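Local atomic coordinates of endonuclease 8-like L720 (PDB entry 4MB7), a protein that is a viral member of the endonuclease VIII-like (Fpg/Nei) family, built with a helix-two-turn-helix (H2TH) domain and a bound zinc ion. Residues Arg7-Tyr10 against Glu11-His15; Leu55-Ser58 against Asn59-Thr62; Ile166-Asp169 against Phe170-Gln174. One frame throughout, in Å; residues are numbered along the deposited sequence. Where two conformers were deposited one is given.

Contacts 1 and 3 each follow a single short helix and the residues at its end, whereas contact 2 closes a hairpin loop at the surface. Contact 3 is buried and mostly apolar, with its polar side chains paired to neighbouring parts of the fold. Contact 1 is partly buried, with charged groups on some of its sides and aliphatic ones on another. Contact 2 relies on one backbone bond and two waters. Helix 205-230 touches both contacts 1 and 3, and strand 40-47 touches both contacts 1 and 2. Contact 3 lies across the chain's centre from the other two; the centres of contacts 2 and 3 are about 39 Å apart.

Contact 1: Arg7-Tyr10 against Glu11-His15; sequences RITY and EKIRH. With SO4 (sulfate ion), chain C.
OE2 of E11 is gripped twice by the guanidinium of R7, one turn back on the same helix. NE of R7 bonds to OE2 of E11 at 2.9 Å, and R7 NH2 adds a weak bond to the same oxygen, completing an i to i+4 salt bridge. The two planes stand 72° apart and OE2 is met from above the carboxylate plane, so this is not the flat, two-pronged pairing. R7 gets there on an extended chain with CG anti to the backbone N (chi1 169°). Other partners help to fix both ends: Y223 OH bonds E11 OE1, the Y223 ring makes a cation-pi contact with R7, and S142 O takes R7 NH1.

Y10 and R14 repeat the spacing with different chemistry. CD of R14 sits over one face of the Y10 ring, 4.0 Å from its centroid, as a CH-pi contact, while R14 NH1 gives a hydrogen bond of 3.3 Å to Y10 OH, which lies close to the plane of the R14 guanidinium, at its edge.

K12 runs alongside I8, its CE 3.9 Å from I8 CG2, and ends in a bond of 3.0 Å from NZ to O4 of a sulfate that R5 and R229 also hold. That ion is probably from the crystallisation liquor. On the buried side, T9 CG2 meets I13 CD1 at 4.2 Å.

This is an amphipathic N-terminal helix of the Fpg/Nei fold, packed on strands 40-47 and 73-78 through Y10, T9 and I13, and on helix 205-230 through I8 and K12.

Contact 2: Leu55-Ser58 against Asn59-Thr62; sequences LISS and NKPT
Two backbone torsions fold S57 and K60 together: psi of S58 at 127°, and phi of N59 at 65°, a left-handed conformation that asparagine adopts more readily than most residues. The result is a type II beta turn at the tip of the loop that joins strands 50-56 and 63-70, an antiparallel beta hairpin. Its closing bond runs from K60 N to S57 O at 3.1 Å, with an N-H...O angle of 145°; the donor approaches from above the carbonyl plane. N59 and P61 also touch a crystal neighbour, so the lattice may influence the tip.

Just behind the turn S57 N and K60 O are 4.8 Å apart, too far to bond directly, and a water bridges them. This water accepts from S57 N at 3.0 Å and donates to K60 O at 2.8 Å. It also bonds T62 OG1 at 2.8 Å, so three groups on the two arms hold it in place. A second water lies beside the side chains of S57 and K60, 2.9 Å from S57 OG, and takes a weak bond from K60 NZ. The aliphatic part of K60 passes beside S57 OG on its way to that water.

Next to the strands, I56 and T62 lie side by side and point the same way, I56 CG2 coming 3.7 Å from T62 OG1. Backbone bonds of L55 with Y63 and of I56 with I40 tie the loop's base into the sheet, and Y39 OH bonds P61 O. Across the arms, CA of T62 directs its hydrogen at the carbonyl of L55, the T62 CA to L55 O distance being 3.5 Å.

Contact 3: Ile166-Asp169 against Phe170-Gln174; sequences IITD and FLLDQ
I167 and L171 make the close-packed part of this contact. L171 N bonds I167 O at 2.9 Å, and L171 CG rests on that same carbonyl oxygen, 3.3 Å from I167 O. With CG1 anti to its backbone N (chi1 -174°), I167 swings its branch along the helix until CG1 lies 4.0 Å from L171 CG. The two side chains cross at a slant. CD1 of I167 also touches the ring of F170 at its edge, 4.3 Å from F170 CD2. L189 of helix 182-191 packs on both I167 and L171, while F208 and L211 of helix 205-230 meet I167.

One residue on, T168 and L172 lie side by side, T168 CG2 3.9 Å from L172 CD1. The hydroxyl of T168 is bonded to Q185 OE1. Helix 167-171 is the first helix of the helix-two-turn-helix motif that names this domain in the Fpg/Nei family, and helix 182-191, which carries Q185 and L189, is the second.

The loose side is at I166, the N-cap residue, which is partly exposed; its side chain starts away from the following residues, and it takes part through its carbonyl, F170 N to I166 O at 3.3 Å. Beyond L171 the helical bonding weakens although the residues stay buried: L172 N makes weak bonds to both T168 O and D169 O. The chain then turns, and Q174 folds back so that NE2 bonds L172 O at 3.1 Å, reaching it from well above the carbonyl plane. The amide of Q174 is held further by V180 O and G179 N. D169 faces another part of the protein, its OD2 bonded to L260 N and its carbonyl O to R261 NE.

Contact 1: Arg7-Tyr10 against Glu11-His15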
loop_
_atom_site.group_PDB
_atom_site.type_symbol
_atom_site.label_atom_id
_atom_site.label_comp_id
_atom_site.label_asym_id
_atom_site.label_seq_id
_atom_site.Cartn_x
_atom_site.Cartn_y
_atom_site.Cartn_z
ATOM N N ARG A 7 5.067 -2.108 3.912
ATOM C CA ARG A 7 6.317 -2.831 4.121
ATOM C C ARG A 7 6.618 -2.996 5.605
ATOM O O ARG A 7 7.013 -4.075 6.056
ATOM C CB ARG A 7 7.485 -2.111 3.441
ATOM C CG ARG A 7 8.846 -2.656 3.849
ATOM C CD ARG A 7 9.975 -1.996 3.079
ATOM N NE ARG A 7 11.274 -2.267 3.686
ATOM C CZ ARG A 7 12.421 -2.311 3.015
ATOM N NH1 ARG A 7 12.433 -2.113 1.704
ATOM N NH2 ARG A 7 13.554 -2.562 3.655
ATOM N N ILE A 8 6.424 -1.920 6.359
ATOM C CA ILE A 8 6.653 -1.928 7.802
ATOM C C ILE A 8 5.779 -2.968 8.500
ATOM O O ILE A 8 6.250 -3.711 9.364
ATOM C CB ILE A 8 6.408 -0.528 8.408
ATOM C CG1 ILE A 8 7.497 0.444 7.944
ATOM C CG2 ILE A 8 6.365 -0.594 9.928
ATOM C CD1 ILE A 8 7.215 1.895 8.283
ATOM N N THR A 9 4.507 -3.018 8.118
ATOM C CA THR A 9 3.577 -3.997 8.671
ATOM C C THR A 9 4.032 -5.407 8.318
ATOM O O THR A 9 4.037 -6.300 9.166
ATOM C CB THR A 9 2.148 -3.772 8.144
ATOM O OG1 THR A 9 1.709 -2.458 8.502
ATOM C CG2 THR A 9 1.183 -4.802 8.732
ATOM N N TYR A 10 4.424 -5.589 7.061
ATOM C CA TYR A 10 4.952 -6.862 6.581
ATOM C C TYR A 10 6.170 -7.324 7.381
ATOM O O TYR A 10 6.253 -8.485 7.785
ATOM C CB TYR A 10 5.298 -6.752 5.091
ATOM C CG TYR A 10 6.291 -7.780 4.599
ATOM C CD1 TYR A 10 5.911 -9.098 4.390
ATOM C CD2 TYR A 10 7.606 -7.425 4.322
ATOM C CE1 TYR A 10 6.818 -10.040 3.935
ATOM C CE2 TYR A 10 8.518 -8.357 3.866
ATOM C CZ TYR A 10 8.119 -9.663 3.674
ATOM O OH TYR A 10 9.023 -10.594 3.218
ATOM N N GLU A 11 7.106 -6.412 7.616
ATOM C CA GLU A 11 8.318 -6.744 8.358
ATOM C C GLU A 11 8.018 -7.114 9.810
ATOM O O GLU A 11 8.745 -7.897 10.418
ATOM C CB GLU A 11 9.325 -5.590 8.291
ATOM C CG GLU A 11 9.894 -5.356 6.895
ATOM C CD GLU A 11 10.809 -4.148 6.826
ATOM O OE1 GLU A 11 10.724 -3.281 7.721
ATOM O OE2 GLU A 11 11.618 -4.068 5.877
ATOM N N LYS A 12 6.938 -6.561 10.354
ATOM C CA LYS A 12 6.563 -6.826 11.740
ATOM C C LYS A 12 5.898 -8.187 11.944
ATOM O O LYS A 12 6.001 -8.770 13.019
ATOM C CB LYS A 12 5.641 -5.724 12.274
ATOM C CG LYS A 12 6.347 -4.422 12.625
ATOM C CD LYS A 12 5.358 -3.388 13.140
ATOM C CE LYS A 12 6.047 -2.080 13.496
ATOM N NZ LYS A 12 5.076 -1.057 13.976
ATOM N N ILE A 13 5.217 -8.693 10.921
ATOM C CA ILE A 13 4.411 -9.902 11.092
ATOM C C ILE A 13 4.942 -11.134 10.361
ATOM O O ILE A 13 4.462 -12.245 10.589
ATOM C CB ILE A 13 2.950 -9.667 10.653
ATOM C CG1 ILE A 13 2.882 -9.443 9.141
ATOM C CG2 ILE A 13 2.349 -8.488 11.402
ATOM C CD1 ILE A 13 1.531 -8.966 8.656
ATOM N N ARG A 14 5.932 -10.946 9.493
ATOM C CA ARG A 14 6.373 -12.028 8.611
ATOM C C ARG A 14 7.025 -13.205 9.341
ATOM O O ARG A 14 7.139 -14.298 8.788
ATOM C CB ARG A 14 7.303 -11.504 7.513
ATOM C CG ARG A 14 8.618 -10.929 8.007
ATOM C CD ARG A 14 9.523 -10.589 6.833
ATOM N NE ARG A 14 10.685 -9.802 7.234
ATOM C CZ ARG A 14 11.622 -9.373 6.393
ATOM N NH1 ARG A 14 11.539 -9.660 5.101
ATOM N NH2 ARG A 14 12.643 -8.659 6.846
ATOM N N HIS A 15 7.457 -12.985 10.577
ATOM C CA HIS A 15 8.093 -14.053 11.341
ATOM C C HIS A 15 7.070 -14.949 12.037
ATOM O O HIS A 15 7.407 -15.713 12.941
ATOM C CB HIS A 15 9.114 -13.486 12.330
ATOM C CG HIS A 15 10.327 -12.908 11.671
ATOM N ND1 HIS A 15 10.486 -11.555 11.456
ATOM C CD2 HIS A 15 11.432 -13.502 11.160
ATOM C CE1 HIS A 15 11.643 -11.341 10.851
ATOM N NE2 HIS A 15 12.235 -12.506 10.660
HETATM S S SO4 C . 5.597 3.243 14.653
HETATM O O1 SO4 C . 6.829 3.355 15.456
HETATM O O2 SO4 C . 4.445 3.452 15.547
HETATM O O3 SO4 C . 5.612 4.300 13.622
HETATM O O4 SO4 C . 5.510 1.903 14.053
#

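Contact 2: Leu55-Ser58 against Asn59-Thr62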
loop_
_atom_site.group_PDB
_atom_site.type_symbol
_atom_site.label_atom_id
_atom_site.label_comp_id
_atom_site.label_asym_id
_atom_site.label_seq_id
_atom_site.Cartn_x
_atom_site.Cartn_y
_atom_site.Cartn_z
ATOM N N LEU A 55 -1.759 -19.688 2.996
ATOM C CA LEU A 55 -2.047 -20.714 3.991
ATOM C C LEU A 55 -2.149 -22.086 3.338
ATOM O O LEU A 55 -2.859 -22.257 2.345
ATOM C CB LEU A 55 -3.349 -20.390 4.728
ATOM C CG LEU A 55 -3.432 -19.037 5.438
ATOM C CD1 LEU A 55 -4.823 -18.828 6.012
ATOM C CD2 LEU A 55 -2.381 -18.930 6.535
ATOM N N ILE A 56 -1.435 -23.058 3.894
ATOM C CA ILE A 56 -1.463 -24.421 3.376
ATOM C C ILE A 56 -1.840 -25.431 4.459
ATOM O O ILE A 56 -1.685 -25.172 5.652
ATOM C CB ILE A 56 -0.104 -24.832 2.767
ATOM C CG1 ILE A 56 0.971 -24.902 3.854
ATOM C CG2 ILE A 56 0.308 -23.871 1.662
ATOM C CD1 ILE A 56 2.324 -25.361 3.349
ATOM N N SER A 57 -2.338 -26.583 4.024
ATOM C CA SER A 57 -2.658 -27.683 4.924
ATOM C C SER A 57 -2.660 -28.982 4.126
ATOM O O SER A 57 -3.125 -29.014 2.987
ATOM C CB SER A 57 -4.018 -27.458 5.588
ATOM O OG SER A 57 -4.236 -28.384 6.638
ATOM N N SER A 58 -2.149 -30.054 4.710
ATOM C CA SER A 58 -1.962 -31.286 3.954
ATOM C C SER A 58 -3.280 -31.843 3.422
ATOM O O SER A 58 -4.238 -31.976 4.152
ATOM C CB SER A 58 -1.272 -32.335 4.827
ATOM O OG SER A 58 -0.820 -33.427 4.056
ATOM N N ASN A 59 -3.297 -32.090 2.123
ATOM C CA ASN A 59 -4.433 -32.677 1.439
ATOM C C ASN A 59 -5.670 -31.817 1.446
ATOM O O ASN A 59 -6.783 -32.280 1.277
ATOM C CB ASN A 59 -4.729 -34.043 1.991
ATOM C CG ASN A 59 -4.094 -35.107 1.162
ATOM O OD1 ASN A 59 -4.608 -35.464 0.103
ATOM N ND2 ASN A 59 -2.936 -35.574 1.594
ATOM N N LYS A 60 -5.431 -30.538 1.612
ATOM C CA LYS A 60 -6.485 -29.530 1.605
ATOM C C LYS A 60 -6.131 -28.400 0.640
ATOM O O LYS A 60 -4.981 -28.227 0.321
ATOM C CB LYS A 60 -6.667 -28.932 2.990
ATOM C CG LYS A 60 -7.192 -29.861 4.065
ATOM C CD LYS A 60 -7.693 -29.030 5.230
ATOM C CE LYS A 60 -7.890 -29.855 6.481
ATOM N NZ LYS A 60 -8.898 -29.226 7.365
ATOM N N PRO A 61 -7.121 -27.655 0.160
ATOM C CA PRO A 61 -6.815 -26.588 -0.797
ATOM C C PRO A 61 -6.020 -25.452 -0.160
ATOM O O PRO A 61 -6.253 -25.092 0.995
ATOM C CB PRO A 61 -8.201 -26.094 -1.231
ATOM C CG PRO A 61 -9.114 -26.500 -0.129
ATOM C CD PRO A 61 -8.571 -27.797 0.383
ATOM N N THR A 62 -5.077 -24.909 -0.918
ATOM C CA THR A 62 -4.300 -23.757 -0.484
ATOM C C THR A 62 -5.125 -22.487 -0.654
ATOM O O THR A 62 -5.856 -22.340 -1.631
ATOM C CB THR A 62 -2.990 -23.646 -1.292
ATOM O OG1 THR A 62 -2.120 -24.728 -0.936
ATOM C CG2 THR A 62 -2.279 -22.325 -1.016
HETATM O O HOH W 1 -2.738 -26.676 1.025
HETATM O O HOH W 2 -6.354 -27.917 8.523
#

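Contact 3: Ile166-Asp169 against Phe170-Gln174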
loop_
_atom_site.group_PDB
_atom_site.type_symbol
_atom_site.label_atom_id
_atom_site.label_comp_id
_atom_site.label_asym_id
_atom_site.label_seq_id
_atom_site.Cartn_x
_atom_site.Cartn_y
_atom_site.Cartn_z
ATOM N N ILE A 166 -4.992 14.196 -15.308
ATOM C CA ILE A 166 -4.115 15.039 -14.503
ATOM C C ILE A 166 -3.096 14.192 -13.746
ATOM O O ILE A 166 -3.309 12.999 -13.528
ATOM C CB ILE A 166 -4.907 15.907 -13.507
ATOM C CG1 ILE A 166 -5.612 15.031 -12.470
ATOM C CG2 ILE A 166 -5.911 16.783 -14.243
ATOM C CD1 ILE A 166 -6.179 15.813 -11.307
ATOM N N ILE A 167 -1.994 14.819 -13.343
ATOM C CA ILE A 167 -0.876 14.101 -12.735
ATOM C C ILE A 167 -1.232 13.421 -11.406
ATOM O O ILE A 167 -0.762 12.319 -11.131
ATOM C CB ILE A 167 0.379 15.006 -12.582
ATOM C CG1 ILE A 167 1.575 14.193 -12.077
ATOM C CG2 ILE A 167 0.098 16.190 -11.670
ATOM C CD1 ILE A 167 1.948 13.040 -12.978
ATOM N N THR A 168 -2.069 14.069 -10.599
ATOM C CA THR A 168 -2.504 13.495 -9.326
ATOM C C THR A 168 -3.214 12.154 -9.523
ATOM O O THR A 168 -2.959 11.195 -8.792
ATOM C CB THR A 168 -3.416 14.462 -8.538
ATOM O OG1 THR A 168 -2.623 15.502 -7.955
ATOM C CG2 THR A 168 -4.154 13.727 -7.424
ATOM N N ASP A 169 -4.075 12.083 -10.529
ATOM C CA ASP A 169 -4.787 10.860 -10.861
ATOM C C ASP A 169 -3.822 9.765 -11.269
ATOM O O ASP A 169 -3.983 8.623 -10.883
ATOM C CB ASP A 169 -5.774 11.093 -12.004
ATOM C CG ASP A 169 -7.118 11.607 -11.529
ATOM O OD1 ASP A 169 -7.342 11.698 -10.306
ATOM O OD2 ASP A 169 -7.962 11.924 -12.395
ATOM N N PHE A 170 -2.815 10.124 -12.052
ATOM C CA PHE A 170 -1.840 9.158 -12.543
ATOM C C PHE A 170 -0.921 8.651 -11.432
ATOM O O PHE A 170 -0.560 7.474 -11.409
ATOM C CB PHE A 170 -1.022 9.753 -13.692
ATOM C CG PHE A 170 -0.087 8.775 -14.340
ATOM C CD1 PHE A 170 -0.567 7.603 -14.899
ATOM C CD2 PHE A 170 1.272 9.036 -14.406
ATOM C CE1 PHE A 170 0.291 6.702 -15.501
ATOM C CE2 PHE A 170 2.135 8.139 -15.008
ATOM C CZ PHE A 170 1.644 6.972 -15.556
ATOM N N LEU A 171 -0.550 9.536 -10.511
ATOM C CA LEU A 171 0.325 9.161 -9.402
ATOM C C LEU A 171 -0.376 8.229 -8.420
ATOM O O LEU A 171 0.275 7.541 -7.634
ATOM C CB LEU A 171 0.833 10.401 -8.663
ATOM C CG LEU A 171 1.837 11.287 -9.403
ATOM C CD1 LEU A 171 2.293 12.421 -8.504
ATOM C CD2 LEU A 171 3.025 10.470 -9.890
ATOM N N LEU A 172 -1.704 8.215 -8.470
ATOM C CA LEU A 172 -2.499 7.369 -7.589
ATOM C C LEU A 172 -2.934 6.077 -8.277
ATOM O O LEU A 172 -3.620 5.248 -7.680
ATOM C CB LEU A 172 -3.718 8.135 -7.080
ATOM C CG LEU A 172 -3.426 9.270 -6.099
ATOM C CD1 LEU A 172 -4.651 10.150 -5.910
ATOM C CD2 LEU A 172 -2.961 8.702 -4.767
ATOM N N ASP A 173 -2.531 5.913 -9.534
ATOM C CA ASP A 173 -2.826 4.696 -10.281
ATOM C C ASP A 173 -2.019 3.539 -9.700
ATOM O O ASP A 173 -0.788 3.547 -9.745
ATOM C CB ASP A 173 -2.496 4.889 -11.764
ATOM C CG ASP A 173 -3.083 3.799 -12.646
ATOM O OD1 ASP A 173 -3.726 4.141 -13.661
ATOM O OD2 ASP A 173 -2.896 2.604 -12.338
ATOM N N GLN A 174 -2.716 2.541 -9.166
ATOM C CA GLN A 174 -2.063 1.446 -8.451
ATOM C C GLN A 174 -1.458 0.391 -9.367
ATOM O O GLN A 174 -0.808 -0.546 -8.902
ATOM C CB GLN A 174 -3.029 0.803 -7.451
ATOM C CG GLN A 174 -3.424 1.737 -6.325
ATOM C CD GLN A 174 -2.217 2.280 -5.580
ATOM O OE1 GLN A 174 -1.432 1.521 -5.014
ATOM N NE2 GLN A 174 -2.059 3.599 -5.590
#